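Local coordinates for probable translation initiation factor eIF-2B subunit beta (Schizosaccharomyces pombe, PDB 5B04), which acts as a component of the eIF2B complex, which catalyses the exchange of GDP for GTP on the gamma subunit of eukaryotic initiation factor 2, at residues Asp25-Lys30 / Val72-Thr77; Gln200-Leu205 / Lys229-Ser234; Glu209-Gln214 / Lys279-Thr284; Ser337-Ile342 / Ala354-Pro359. All coordinates share one frame; numbering follows the deposited sequence.

Interaction 1: Asp25-Lys30 / Val72-Thr77; sequences DLKSRK and VKAQPT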
loop_
_atom_site.group_PDB
_atom_site.type_symbol
_atom_site.label_atom_id
_atom_site.label_comp_id
_atom_site.label_asym_id
_atom_site.label_seq_id
_atom_site.Cartn_x
_atom_site.Cartn_y
_atom_site.Cartn_z
ATOM N N ASP C 25 3.158 -18.150 42.270
ATOM C CA ASP C 25 3.416 -16.845 41.671
ATOM C C ASP C 25 2.958 -16.778 40.212
ATOM O O ASP C 25 2.749 -15.691 39.674
ATOM C CB ASP C 25 4.904 -16.501 41.776
ATOM C CG ASP C 25 5.304 -16.058 43.168
ATOM O OD1 ASP C 25 4.497 -15.369 43.828
ATOM O OD2 ASP C 25 6.427 -16.393 43.602
ATOM N N LEU C 26 2.804 -17.937 39.578
ATOM C CA LEU C 26 2.304 -17.992 38.206
ATOM C C LEU C 26 0.791 -17.805 38.166
ATOM O O LEU C 26 0.262 -17.147 37.270
ATOM C CB LEU C 26 2.680 -19.318 37.540
ATOM C CG LEU C 26 4.059 -19.406 36.882
ATOM C CD1 LEU C 26 4.292 -20.798 36.316
ATOM C CD2 LEU C 26 4.201 -18.354 35.792
ATOM N N LYS C 27 0.102 -18.391 39.140
ATOM C CA LYS C 27 -1.351 -18.293 39.221
ATOM C C LYS C 27 -1.783 -16.891 39.641
ATOM O O LYS C 27 -2.737 -16.336 39.096
ATOM C CB LYS C 27 -1.900 -19.335 40.197
ATOM C CG LYS C 27 -1.694 -20.774 39.749
ATOM C CD LYS C 27 -1.622 -21.719 40.941
ATOM C CE LYS C 27 -2.944 -22.413 41.200
ATOM N NZ LYS C 27 -3.352 -23.285 40.063
ATOM N N SER C 28 -1.070 -16.322 40.609
ATOM C CA SER C 28 -1.363 -14.976 41.092
ATOM C C SER C 28 -0.858 -13.919 40.115
ATOM O O SER C 28 -1.165 -12.734 40.256
ATOM C CB SER C 28 -0.738 -14.753 42.470
ATOM O OG SER C 28 0.676 -14.711 42.385
ATOM N N ARG C 29 -0.076 -14.367 39.135
ATOM C CA ARG C 29 0.478 -13.507 38.091
ATOM C C ARG C 29 1.361 -12.396 38.652
ATOM O O ARG C 29 1.258 -11.240 38.242
ATOM C CB ARG C 29 -0.646 -12.912 37.239
ATOM C CG ARG C 29 -1.286 -13.918 36.297
ATOM C CD ARG C 29 -2.391 -13.285 35.474
ATOM N NE ARG C 29 -1.959 -12.045 34.835
ATOM C CZ ARG C 29 -1.294 -11.986 33.686
ATOM N NH1 ARG C 29 -0.972 -13.100 33.043
ATOM N NH2 ARG C 29 -0.946 -10.810 33.181
ATOM N N LYS C 30 2.228 -12.760 39.591
ATOM C CA LYS C 30 3.248 -11.850 40.092
ATOM C C LYS C 30 4.478 -11.952 39.198
ATOM O O LYS C 30 5.104 -10.946 38.862
ATOM C CB LYS C 30 3.599 -12.169 41.544
ATOM C CG LYS C 30 4.868 -11.504 42.047
ATOM C CD LYS C 30 5.175 -11.946 43.467
ATOM C CE LYS C 30 6.591 -11.582 43.872
ATOM N NZ LYS C 30 6.927 -12.132 45.214
ATOM N N VAL C 72 2.952 -25.619 33.597
ATOM C CA VAL C 72 2.197 -25.197 32.424
ATOM C C VAL C 72 0.763 -24.833 32.794
ATOM O O VAL C 72 0.263 -23.777 32.408
ATOM C CB VAL C 72 2.181 -26.298 31.341
ATOM C CG1 VAL C 72 1.058 -26.058 30.340
ATOM C CG2 VAL C 72 3.527 -26.374 30.638
ATOM N N LYS C 73 0.112 -25.703 33.559
ATOM C CA LYS C 73 -1.302 -25.533 33.874
ATOM C C LYS C 73 -1.535 -24.510 34.982
ATOM O O LYS C 73 -2.677 -24.173 35.294
ATOM C CB LYS C 73 -1.917 -26.880 34.259
ATOM C CG LYS C 73 -1.451 -28.024 33.374
ATOM C CD LYS C 73 -2.581 -28.961 32.994
ATOM C CE LYS C 73 -2.052 -30.144 32.196
ATOM N NZ LYS C 73 -1.067 -30.940 32.981
ATOM N N ALA C 74 -0.452 -24.017 35.574
ATOM C CA ALA C 74 -0.548 -22.950 36.565
ATOM C C ALA C 74 -1.009 -21.666 35.887
ATOM O O ALA C 74 -1.895 -20.969 36.380
ATOM C CB ALA C 74 0.785 -22.742 37.264
ATOM N N GLN C 75 -0.394 -21.368 34.746
ATOM C CA GLN C 75 -0.774 -20.227 33.925
ATOM C C GLN C 75 -0.538 -20.576 32.459
ATOM O O GLN C 75 0.528 -20.293 31.911
ATOM C CB GLN C 75 0.016 -18.980 34.323
ATOM C CG GLN C 75 -0.535 -17.694 33.740
ATOM C CD GLN C 75 -1.986 -17.469 34.107
ATOM O OE1 GLN C 75 -2.886 -17.715 33.303
ATOM N NE2 GLN C 75 -2.224 -17.004 35.329
ATOM N N PRO C 76 -1.543 -21.193 31.818
ATOM C CA PRO C 76 -1.421 -21.839 30.505
ATOM C C PRO C 76 -1.129 -20.899 29.335
ATOM O O PRO C 76 -0.680 -21.373 28.292
ATOM C CB PRO C 76 -2.789 -22.506 30.323
ATOM C CG PRO C 76 -3.715 -21.680 31.138
ATOM C CD PRO C 76 -2.921 -21.259 32.338
ATOM N N THR C 77 -1.375 -19.602 29.496
ATOM C CA THR C 77 -1.167 -18.664 28.395
ATOM C C THR C 77 0.198 -17.986 28.458
ATOM O O THR C 77 0.491 -17.094 27.663
ATOM C CB THR C 77 -2.262 -17.586 28.359
ATOM O OG1 THR C 77 -2.396 -16.991 29.656
ATOM C CG2 THR C 77 -3.591 -18.199 27.948
#

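Interaction 2: Gln200-Leu205 / Lys229-Ser234; sequences QSMDHL and KKRKFS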
loop_
_atom_site.group_PDB
_atom_site.type_symbol
_atom_site.label_atom_id
_atom_site.label_comp_id
_atom_site.label_asym_id
_atom_site.label_seq_id
_atom_site.Cartn_x
_atom_site.Cartn_y
_atom_site.Cartn_z
ATOM N N GLN C 200 20.013 -6.185 13.532
ATOM C CA GLN C 200 19.395 -6.457 12.241
ATOM C C GLN C 200 18.560 -5.270 11.774
ATOM O O GLN C 200 17.952 -5.309 10.704
ATOM C CB GLN C 200 18.525 -7.712 12.318
ATOM C CG GLN C 200 19.229 -8.913 12.927
ATOM C CD GLN C 200 18.302 -10.097 13.116
ATOM O OE1 GLN C 200 17.687 -10.577 12.165
ATOM N NE2 GLN C 200 18.195 -10.572 14.351
ATOM N N SER C 201 18.539 -4.215 12.582
ATOM C CA SER C 201 17.748 -3.028 12.278
ATOM C C SER C 201 18.334 -2.230 11.121
ATOM O O SER C 201 17.627 -1.474 10.458
ATOM C CB SER C 201 17.631 -2.137 13.514
ATOM O OG SER C 201 18.907 -1.697 13.947
ATOM N N MET C 202 19.628 -2.407 10.878
ATOM C CA MET C 202 20.312 -1.682 9.815
ATOM C C MET C 202 19.936 -2.210 8.432
ATOM O O MET C 202 20.372 -1.669 7.415
ATOM C CB MET C 202 21.827 -1.758 10.010
ATOM C CG MET C 202 22.330 -1.029 11.246
ATOM S SD MET C 202 21.967 0.737 11.201
ATOM C CE MET C 202 22.878 1.310 12.634
ATOM N N ASP C 203 19.126 -3.263 8.396
ATOM C CA ASP C 203 18.693 -3.850 7.133
ATOM C C ASP C 203 17.230 -3.542 6.830
ATOM O O ASP C 203 16.740 -3.844 5.742
ATOM C CB ASP C 203 18.907 -5.366 7.146
ATOM C CG ASP C 203 20.371 -5.748 7.228
ATOM O OD1 ASP C 203 21.222 -4.935 6.813
ATOM O OD2 ASP C 203 20.670 -6.863 7.706
ATOM N N HIS C 204 16.533 -2.941 7.790
ATOM C CA HIS C 204 15.101 -2.699 7.641
ATOM C C HIS C 204 14.693 -1.298 8.089
ATOM O O HIS C 204 13.637 -0.798 7.697
ATOM C CB HIS C 204 14.312 -3.754 8.417
ATOM C CG HIS C 204 14.653 -5.159 8.031
ATOM N ND1 HIS C 204 14.326 -5.694 6.803
ATOM C CD2 HIS C 204 15.304 -6.137 8.705
ATOM C CE1 HIS C 204 14.757 -6.941 6.740
ATOM N NE2 HIS C 204 15.353 -7.235 7.881
ATOM N N LEU C 205 15.525 -0.668 8.910
ATOM C CA LEU C 205 15.296 0.717 9.307
ATOM C C LEU C 205 16.252 1.650 8.576
ATOM O O LEU C 205 17.470 1.537 8.713
ATOM C CB LEU C 205 15.455 0.888 10.818
ATOM C CG LEU C 205 14.346 0.309 11.694
ATOM C CD1 LEU C 205 14.556 0.705 13.146
ATOM C CD2 LEU C 205 12.988 0.770 11.200
ATOM N N LYS C 229 21.043 5.432 16.400
ATOM C CA LYS C 229 22.338 6.046 16.678
ATOM C C LYS C 229 22.958 6.636 15.418
ATOM O O LYS C 229 23.562 7.707 15.457
ATOM C CB LYS C 229 23.299 5.029 17.290
ATOM C CG LYS C 229 22.941 4.575 18.697
ATOM C CD LYS C 229 23.660 3.279 19.057
ATOM C CE LYS C 229 24.031 2.478 17.812
ATOM N NZ LYS C 229 24.561 1.127 18.136
ATOM N N LYS C 230 22.804 5.933 14.302
ATOM C CA LYS C 230 23.420 6.352 13.049
ATOM C C LYS C 230 22.401 6.920 12.066
ATOM O O LYS C 230 22.747 7.716 11.194
ATOM C CB LYS C 230 24.165 5.178 12.409
ATOM C CG LYS C 230 25.375 4.705 13.204
ATOM C CD LYS C 230 26.024 3.488 12.563
ATOM C CE LYS C 230 27.253 3.043 13.342
ATOM N NZ LYS C 230 27.867 1.817 12.763
ATOM N N ARG C 231 21.144 6.512 12.211
ATOM C CA ARG C 231 20.100 6.928 11.279
ATOM C C ARG C 231 18.934 7.613 11.981
ATOM O O ARG C 231 18.425 7.122 12.988
ATOM C CB ARG C 231 19.595 5.724 10.484
ATOM C CG ARG C 231 20.694 4.992 9.737
ATOM C CD ARG C 231 20.160 3.773 9.013
ATOM N NE ARG C 231 21.233 3.019 8.372
ATOM C CZ ARG C 231 21.061 1.865 7.737
ATOM N NH1 ARG C 231 19.853 1.326 7.655
ATOM N NH2 ARG C 231 22.097 1.251 7.184
ATOM N N LYS C 232 18.512 8.750 11.438
ATOM C CA LYS C 232 17.398 9.498 12.005
ATOM C C LYS C 232 16.121 9.269 11.205
ATOM O O LYS C 232 16.046 9.598 10.020
ATOM C CB LYS C 232 17.729 10.989 12.068
ATOM C CG LYS C 232 19.037 11.295 12.780
ATOM C CD LYS C 232 18.874 12.433 13.775
ATOM C CE LYS C 232 19.677 12.172 15.040
ATOM N NZ LYS C 232 19.575 13.297 16.012
ATOM N N PHE C 233 15.119 8.699 11.865
ATOM C CA PHE C 233 13.845 8.396 11.229
ATOM C C PHE C 233 12.687 8.773 12.146
ATOM O O PHE C 233 12.879 9.463 13.147
ATOM C CB PHE C 233 13.771 6.912 10.853
ATOM C CG PHE C 233 14.134 5.982 11.977
ATOM C CD1 PHE C 233 15.449 5.597 12.181
ATOM C CD2 PHE C 233 13.159 5.488 12.828
ATOM C CE1 PHE C 233 15.786 4.743 13.213
ATOM C CE2 PHE C 233 13.489 4.631 13.861
ATOM C CZ PHE C 233 14.805 4.258 14.054
ATOM N N SER C 234 11.486 8.322 11.801
ATOM C CA SER C 234 10.301 8.647 12.584
ATOM C C SER C 234 9.563 7.394 13.038
ATOM O O SER C 234 9.496 6.403 12.312
ATOM C CB SER C 234 9.358 9.543 11.778
ATOM O OG SER C 234 9.996 10.750 11.401
#

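Interaction 3: Glu209-Gln214 / Lys279-Thr284; sequences EIILTQ and KVILGT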
loop_
_atom_site.group_PDB
_atom_site.type_symbol
_atom_site.label_atom_id
_atom_site.label_comp_id
_atom_site.label_asym_id
_atom_site.label_seq_id
_atom_site.Cartn_x
_atom_site.Cartn_y
_atom_site.Cartn_z
ATOM N N GLU C 209 12.307 7.205 6.943
ATOM C CA GLU C 209 11.171 6.292 6.884
ATOM C C GLU C 209 10.246 6.547 8.068
ATOM O O GLU C 209 10.659 7.123 9.074
ATOM C CB GLU C 209 11.633 4.831 6.878
ATOM C CG GLU C 209 12.095 4.319 5.522
ATOM C CD GLU C 209 12.230 2.806 5.489
ATOM O OE1 GLU C 209 12.374 2.196 6.570
ATOM O OE2 GLU C 209 12.187 2.226 4.383
ATOM N N ILE C 210 8.992 6.124 7.943
ATOM C CA ILE C 210 8.036 6.249 9.035
ATOM C C ILE C 210 7.603 4.873 9.524
ATOM O O ILE C 210 7.082 4.065 8.755
ATOM C CB ILE C 210 6.799 7.063 8.620
ATOM C CG1 ILE C 210 7.184 8.522 8.376
ATOM C CG2 ILE C 210 5.720 6.976 9.689
ATOM C CD1 ILE C 210 6.004 9.427 8.098
ATOM N N ILE C 211 7.823 4.614 10.809
ATOM C CA ILE C 211 7.539 3.306 11.387
ATOM C C ILE C 211 6.380 3.355 12.376
ATOM O O ILE C 211 6.380 4.159 13.306
ATOM C CB ILE C 211 8.775 2.734 12.102
ATOM C CG1 ILE C 211 9.986 2.761 11.170
ATOM C CG2 ILE C 211 8.499 1.324 12.599
ATOM C CD1 ILE C 211 9.775 2.006 9.876
ATOM N N LEU C 212 5.392 2.491 12.168
ATOM C CA LEU C 212 4.281 2.376 13.103
ATOM C C LEU C 212 4.495 1.206 14.052
ATOM O O LEU C 212 4.754 0.081 13.623
ATOM C CB LEU C 212 2.954 2.207 12.363
ATOM C CG LEU C 212 1.750 1.939 13.270
ATOM C CD1 LEU C 212 1.496 3.125 14.190
ATOM C CD2 LEU C 212 0.509 1.613 12.455
ATOM N N THR C 213 4.389 1.482 15.346
ATOM C CA THR C 213 4.459 0.438 16.356
ATOM C C THR C 213 3.352 0.654 17.377
ATOM O O THR C 213 2.753 1.730 17.435
ATOM C CB THR C 213 5.827 0.412 17.062
ATOM O OG1 THR C 213 5.940 -0.783 17.844
ATOM C CG2 THR C 213 5.989 1.626 17.963
ATOM N N GLN C 214 3.074 -0.369 18.175
ATOM C CA GLN C 214 2.024 -0.272 19.177
ATOM C C GLN C 214 2.475 -0.861 20.507
ATOM O O GLN C 214 3.241 -1.823 20.543
ATOM C CB GLN C 214 0.756 -0.979 18.698
ATOM C CG GLN C 214 -0.479 -0.628 19.504
ATOM C CD GLN C 214 -1.581 -1.650 19.350
ATOM O OE1 GLN C 214 -2.759 -1.302 19.275
ATOM N NE2 GLN C 214 -1.203 -2.922 19.314
ATOM N N LYS C 279 6.527 0.911 7.310
ATOM C CA LYS C 279 6.615 -0.404 7.932
ATOM C C LYS C 279 5.924 -0.459 9.289
ATOM O O LYS C 279 5.945 0.510 10.049
ATOM C CB LYS C 279 8.080 -0.818 8.095
ATOM C CG LYS C 279 8.805 -1.108 6.791
ATOM C CD LYS C 279 10.311 -1.141 6.993
ATOM C CE LYS C 279 11.025 -1.555 5.717
ATOM N NZ LYS C 279 10.558 -0.773 4.539
ATOM N N VAL C 280 5.315 -1.602 9.584
ATOM C CA VAL C 280 4.785 -1.872 10.914
ATOM C C VAL C 280 5.734 -2.802 11.657
ATOM O O VAL C 280 6.074 -3.879 11.166
ATOM C CB VAL C 280 3.378 -2.504 10.858
ATOM C CG1 VAL C 280 3.095 -3.304 12.122
ATOM C CG2 VAL C 280 2.325 -1.432 10.658
ATOM N N ILE C 281 6.174 -2.375 12.835
ATOM C CA ILE C 281 7.048 -3.201 13.658
ATOM C C ILE C 281 6.384 -3.502 14.996
ATOM O O ILE C 281 6.190 -2.610 15.824
ATOM C CB ILE C 281 8.409 -2.527 13.892
ATOM C CG1 ILE C 281 9.155 -2.379 12.564
ATOM C CG2 ILE C 281 9.239 -3.333 14.876
ATOM C CD1 ILE C 281 10.535 -1.775 12.698
ATOM N N LEU C 282 6.030 -4.766 15.197
ATOM C CA LEU C 282 5.309 -5.174 16.394
ATOM C C LEU C 282 6.097 -6.159 17.243
ATOM O O LEU C 282 6.852 -6.983 16.727
ATOM C CB LEU C 282 3.965 -5.800 16.020
ATOM C CG LEU C 282 2.892 -4.891 15.423
ATOM C CD1 LEU C 282 1.596 -5.662 15.242
ATOM C CD2 LEU C 282 2.677 -3.669 16.301
ATOM N N GLY C 283 5.914 -6.062 18.553
ATOM C CA GLY C 283 6.380 -7.090 19.459
ATOM C C GLY C 283 5.251 -8.083 19.629
ATOM O O GLY C 283 4.132 -7.835 19.181
ATOM N N THR C 284 5.533 -9.212 20.267
ATOM C CA THR C 284 4.501 -10.210 20.499
ATOM C C THR C 284 4.685 -10.869 21.859
ATOM O O THR C 284 5.788 -10.897 22.403
ATOM C CB THR C 284 4.496 -11.289 19.397
ATOM O OG1 THR C 284 3.380 -12.167 19.587
ATOM C CG2 THR C 284 5.783 -12.094 19.427
#

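Interaction 4: Ser337-Ile342 / Ala354-Pro359; sequences SSPDKI and AEILNP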
loop_
_atom_site.group_PDB
_atom_site.type_symbol
_atom_site.label_atom_id
_atom_site.label_comp_id
_atom_site.label_asym_id
_atom_site.label_seq_id
_atom_site.Cartn_x
_atom_site.Cartn_y
_atom_site.Cartn_z
ATOM N N SER C 337 -8.718 -9.185 31.608
ATOM C CA SER C 337 -8.385 -8.563 32.881
ATOM C C SER C 337 -9.628 -7.921 33.484
ATOM O O SER C 337 -10.751 -8.221 33.077
ATOM C CB SER C 337 -7.278 -7.523 32.708
ATOM O OG SER C 337 -6.948 -6.921 33.949
ATOM N N SER C 338 -9.421 -7.028 34.444
ATOM C CA SER C 338 -10.528 -6.376 35.131
ATOM C C SER C 338 -11.190 -5.305 34.269
ATOM O O SER C 338 -10.524 -4.646 33.472
ATOM C CB SER C 338 -10.041 -5.759 36.444
ATOM O OG SER C 338 -11.109 -5.151 37.151
ATOM N N PRO C 339 -12.513 -5.131 34.430
ATOM C CA PRO C 339 -13.253 -4.020 33.824
ATOM C C PRO C 339 -12.713 -2.676 34.298
ATOM O O PRO C 339 -12.937 -1.649 33.659
ATOM C CB PRO C 339 -14.684 -4.239 34.323
ATOM C CG PRO C 339 -14.763 -5.693 34.613
ATOM C CD PRO C 339 -13.410 -6.062 35.135
ATOM N N ASP C 340 -12.010 -2.712 35.427
ATOM C CA ASP C 340 -11.408 -1.542 36.055
ATOM C C ASP C 340 -10.619 -0.666 35.084
ATOM O O ASP C 340 -10.679 0.560 35.155
ATOM C CB ASP C 340 -10.494 -1.997 37.197
ATOM C CG ASP C 340 -9.868 -0.839 37.941
ATOM O OD1 ASP C 340 -10.581 0.149 38.214
ATOM O OD2 ASP C 340 -8.661 -0.919 38.253
ATOM N N LYS C 341 -9.889 -1.303 34.174
ATOM C CA LYS C 341 -9.008 -0.591 33.253
ATOM C C LYS C 341 -9.773 0.215 32.204
ATOM O O LYS C 341 -9.243 1.171 31.637
ATOM C CB LYS C 341 -8.067 -1.578 32.559
ATOM C CG LYS C 341 -7.210 -2.392 33.516
ATOM C CD LYS C 341 -6.108 -1.541 34.127
ATOM C CE LYS C 341 -5.401 -2.276 35.254
ATOM N NZ LYS C 341 -6.300 -2.489 36.423
ATOM N N ILE C 342 -11.019 -0.171 31.951
ATOM C CA ILE C 342 -11.828 0.477 30.924
ATOM C C ILE C 342 -12.892 1.389 31.526
ATOM O O ILE C 342 -12.939 2.583 31.231
ATOM C CB ILE C 342 -12.513 -0.562 30.019
ATOM C CG1 ILE C 342 -11.469 -1.332 29.209
ATOM C CG2 ILE C 342 -13.504 0.111 29.092
ATOM C CD1 ILE C 342 -12.065 -2.274 28.188
ATOM N N ALA C 354 -24.515 -2.876 32.388
ATOM C CA ALA C 354 -23.744 -3.131 31.178
ATOM C C ALA C 354 -22.661 -4.184 31.385
ATOM O O ALA C 354 -22.139 -4.354 32.486
ATOM C CB ALA C 354 -23.125 -1.840 30.667
ATOM N N GLU C 355 -22.334 -4.886 30.306
ATOM C CA GLU C 355 -21.253 -5.859 30.305
ATOM C C GLU C 355 -19.956 -5.184 29.873
ATOM O O GLU C 355 -19.840 -4.723 28.738
ATOM C CB GLU C 355 -21.589 -7.026 29.374
ATOM C CG GLU C 355 -20.500 -8.073 29.243
ATOM C CD GLU C 355 -20.954 -9.276 28.436
ATOM O OE1 GLU C 355 -21.529 -10.208 29.035
ATOM O OE2 GLU C 355 -20.741 -9.287 27.206
ATOM N N ILE C 356 -18.987 -5.113 30.780
ATOM C CA ILE C 356 -17.716 -4.467 30.470
ATOM C C ILE C 356 -16.613 -5.506 30.310
ATOM O O ILE C 356 -16.362 -6.303 31.212
ATOM C CB ILE C 356 -17.305 -3.444 31.549
ATOM C CG1 ILE C 356 -18.266 -2.250 31.562
ATOM C CG2 ILE C 356 -15.899 -2.942 31.286
ATOM C CD1 ILE C 356 -19.501 -2.440 32.419
ATOM N N LEU C 357 -15.956 -5.489 29.154
ATOM C CA LEU C 357 -14.976 -6.512 28.812
ATOM C C LEU C 357 -13.611 -5.920 28.479
ATOM O O LEU C 357 -13.486 -5.092 27.579
ATOM C CB LEU C 357 -15.481 -7.343 27.633
ATOM C CG LEU C 357 -16.873 -7.953 27.808
ATOM C CD1 LEU C 357 -17.340 -8.613 26.521
ATOM C CD2 LEU C 357 -16.874 -8.949 28.957
ATOM N N ASN C 358 -12.589 -6.357 29.208
ATOM C CA ASN C 358 -11.225 -5.896 28.973
ATOM C C ASN C 358 -10.263 -7.047 28.698
ATOM O O ASN C 358 -9.609 -7.549 29.613
ATOM C CB ASN C 358 -10.724 -5.082 30.167
ATOM C CG ASN C 358 -9.278 -4.642 30.009
ATOM O OD1 ASN C 358 -8.812 -4.383 28.898
ATOM N ND2 ASN C 358 -8.559 -4.567 31.122
ATOM N N PRO C 359 -10.180 -7.479 27.433
ATOM C CA PRO C 359 -9.159 -8.461 27.056
ATOM C C PRO C 359 -7.803 -7.785 26.894
ATOM O O PRO C 359 -7.747 -6.675 26.364
ATOM C CB PRO C 359 -9.674 -9.004 25.722
ATOM C CG PRO C 359 -10.454 -7.873 25.144
ATOM C CD PRO C 359 -11.073 -7.146 26.310
#

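Interaction 1: Asp25-Lys30 / Val72-Thr77
Gln75 reaches Leu26 by swinging its CG to the far side from its own backbone N (chi1 -167°) and then folding at the next bond (chi2 57°). This fold carries the amide to the last turn of helix 17-27. There Gln75 NE2 donates to Leu26 O at 3.2 Å, and the bond is fairly straight at 161°. The carbonyl oxygen lies close to the plane of the amide, while the donor is somewhat tilted from the carbonyl plane. Arg29 covers the same nitrogen with its alkyl chain: its CG comes to 3.4 Å from Gln75 NE2. The two side chains cross at about a right angle, with guanidinium and amide planes nearly perpendicular.

Beside this polar link is an apolar patch. The methyl CB of Ala74, at the end of helix 57-74, touches Leu26 CB at 3.9 Å and Lys27 CG at 4.0 Å. Lys27 uses only its alkyl part here. Its NZ bonds to Asn300 and Asn303 of the neighbouring epsilon subunit.

Leu26 O is a helix-end carbonyl, and within its own segment it receives only a weak bond from Arg29 N. Lys30 N also turns back, bonding to Asp25 O at 3.0 Å, and Arg29 has positive phi. These features make a Schellman motif, the C-terminal cap of helix 17-27, with a glutamine just past the end of helix 57-74 bonded to it.

Interaction 2: Gln200-Leu205 / Lys229-Ser234
Arg231 is held firmly against Met202 and Leu205, and this is the tight part of the contact. Its chain runs extended from CG to NE and delivers the guanidinium to two backbone carbonyls. NH1 donates to both. Arg231 NH1 meets Leu205 O at 2.6 Å, close to the guanidinium plane. Arg231 NH1 also meets Met202 O at 3.0 Å from above the carbonyl plane, away from a lone pair, and NH2 adds a weak bond to that oxygen. Met202 bends at chi2 (-61°), which lays its sulfur over one face of the guanidinium. Met202 SD sits 3.7 Å above the plane of the Arg231 guanidinium, over its centre. A leucine in place of Arg231 would remove all these donors and is likely to leave the carbonyls of Met202 and Leu205 without their shared partner.

A 3-10 turn with its loop (200-205) and a second loop (229-233) precede the parallel strands 210-214 and 234-238 of the Rossmann-like sheet. Helix 218-228 joins those strands in a beta-alpha-beta crossover, and the contact lies at the end of the sheet where they begin. On its buried side, Leu205 CD1 touches Phe233 CZ at 3.7 Å, obliquely to the ring. Leu205 also packs on Leu224 and Ala227 of that helix, and Phe233 on Ile260.

The other flank is looser. Met202 CE rests on the alkyl chain of Lys230, 3.8 Å from its CD, and the two side chains cross at about a right angle. Lys230 is exposed to solvent, and its chain is extended beyond CG.

Interaction 3: Glu209-Gln214 / Lys279-Thr284
Ile211 and Leu212 pair with Lys279 and Val280 in strands 210-214 and 279-282, which flank the topological switch point of a Rossmann-like sheet and run parallel as neighbours in the order 3-2-1-4-5. Leu212 uses both its backbone N and its backbone O: its N donates to Lys279 O at 3.0 Å, and its O accepts from Ile281 N at 2.9 Å. The next link is made by a side chain. Thr213 OG1 stands anti to its backbone N (chi1 -169°) and donates to Ile281 O at 2.7 Å, nearly along the C=O axis. It takes the place that Gln214 N would fill if the pairing continued.

On one face, Ile211 CG2 meets Ile281 CD1 at 3.7 Å, and Ile281 packs on Val220 and Phe223 of helix 218-228. On the other, Leu212 CD2 lies 4.0 Å from Val280 CG2, side by side, both covered by Val302 of helix 299-308.

At the strand entrance, Lys279 NZ makes a weak salt bridge to Glu209 OE2 at 3.4 Å. Arg276 of a second copy of this protein is the stronger partner of that carboxylate. The two cations would probably offset the buried charge of Glu209 and link the N-terminal ends of these central strands to the second subunit.

Interaction 4: Ser337-Ile342 / Ala354-Pro359
Asn358 lies at the centre of this contact, against Ser338 and Ile342. Its ND2 donates to Ser338 O at 3.1 Å with an angle of 153°, and the oxygen lies near the amide plane. CG is anti to the backbone N (chi1 177°), which points the amide across to the loop. Asn358 ND2 also lies 3.4 Å from Lys341 CB. Ile342 crosses the asparagine at a slant, its CD1 3.7 Å from Asn358 CB. Backbone adds a bent bond, Ser337 N to Asn358 O. Farther along, Pro339 CB touches Ile356 CG2 at 3.5 Å.

The partners belong to strand 354-364, in the middle of a small antiparallel sheet, and to the loop that leaves its edge strand 336-337. An ST turn shapes this loop: Ser338 OG accepts from Asp340 N at 3.1 Å, at the start of a short 3-10 turn, residues 339-341.

The second shell fixes the amide. Asn243 OD1 takes another bond from Asn358 ND2, and Pro242 packs on the asparagine. With a valine in place of Asn358, the carbonyl of Ser338 and the amide of Asn243 would probably each lose a donor.

Outside these lie other subunits. Residues 354-356 pair in parallel with a strand of the delta subunit, so the sheet continues into it. Asp340 OD2 accepts from Asn269 N of the epsilon subunit.

How the interactions relate
From the N terminus, interaction 1 comes first and joins the ends of helices 17-27 and 57-74, closing a largely helical loop. It is complete before the Rossmann-like part begins. Interactions 2 and 3 cross: 200-205 and 209-214 come first, then 229-234, then 279-284. They touch, since Ser234 bonds to Glu209 and Ile211 through the backbone. Interaction 2 closes around helix 218-228, and interaction 3 spans two further strands. Interaction 4 follows in series and closes a short loop holding helix 348-352 on the second sheet. Its centre is about 21 Å from that of interaction 1, and both reach the epsilon subunit.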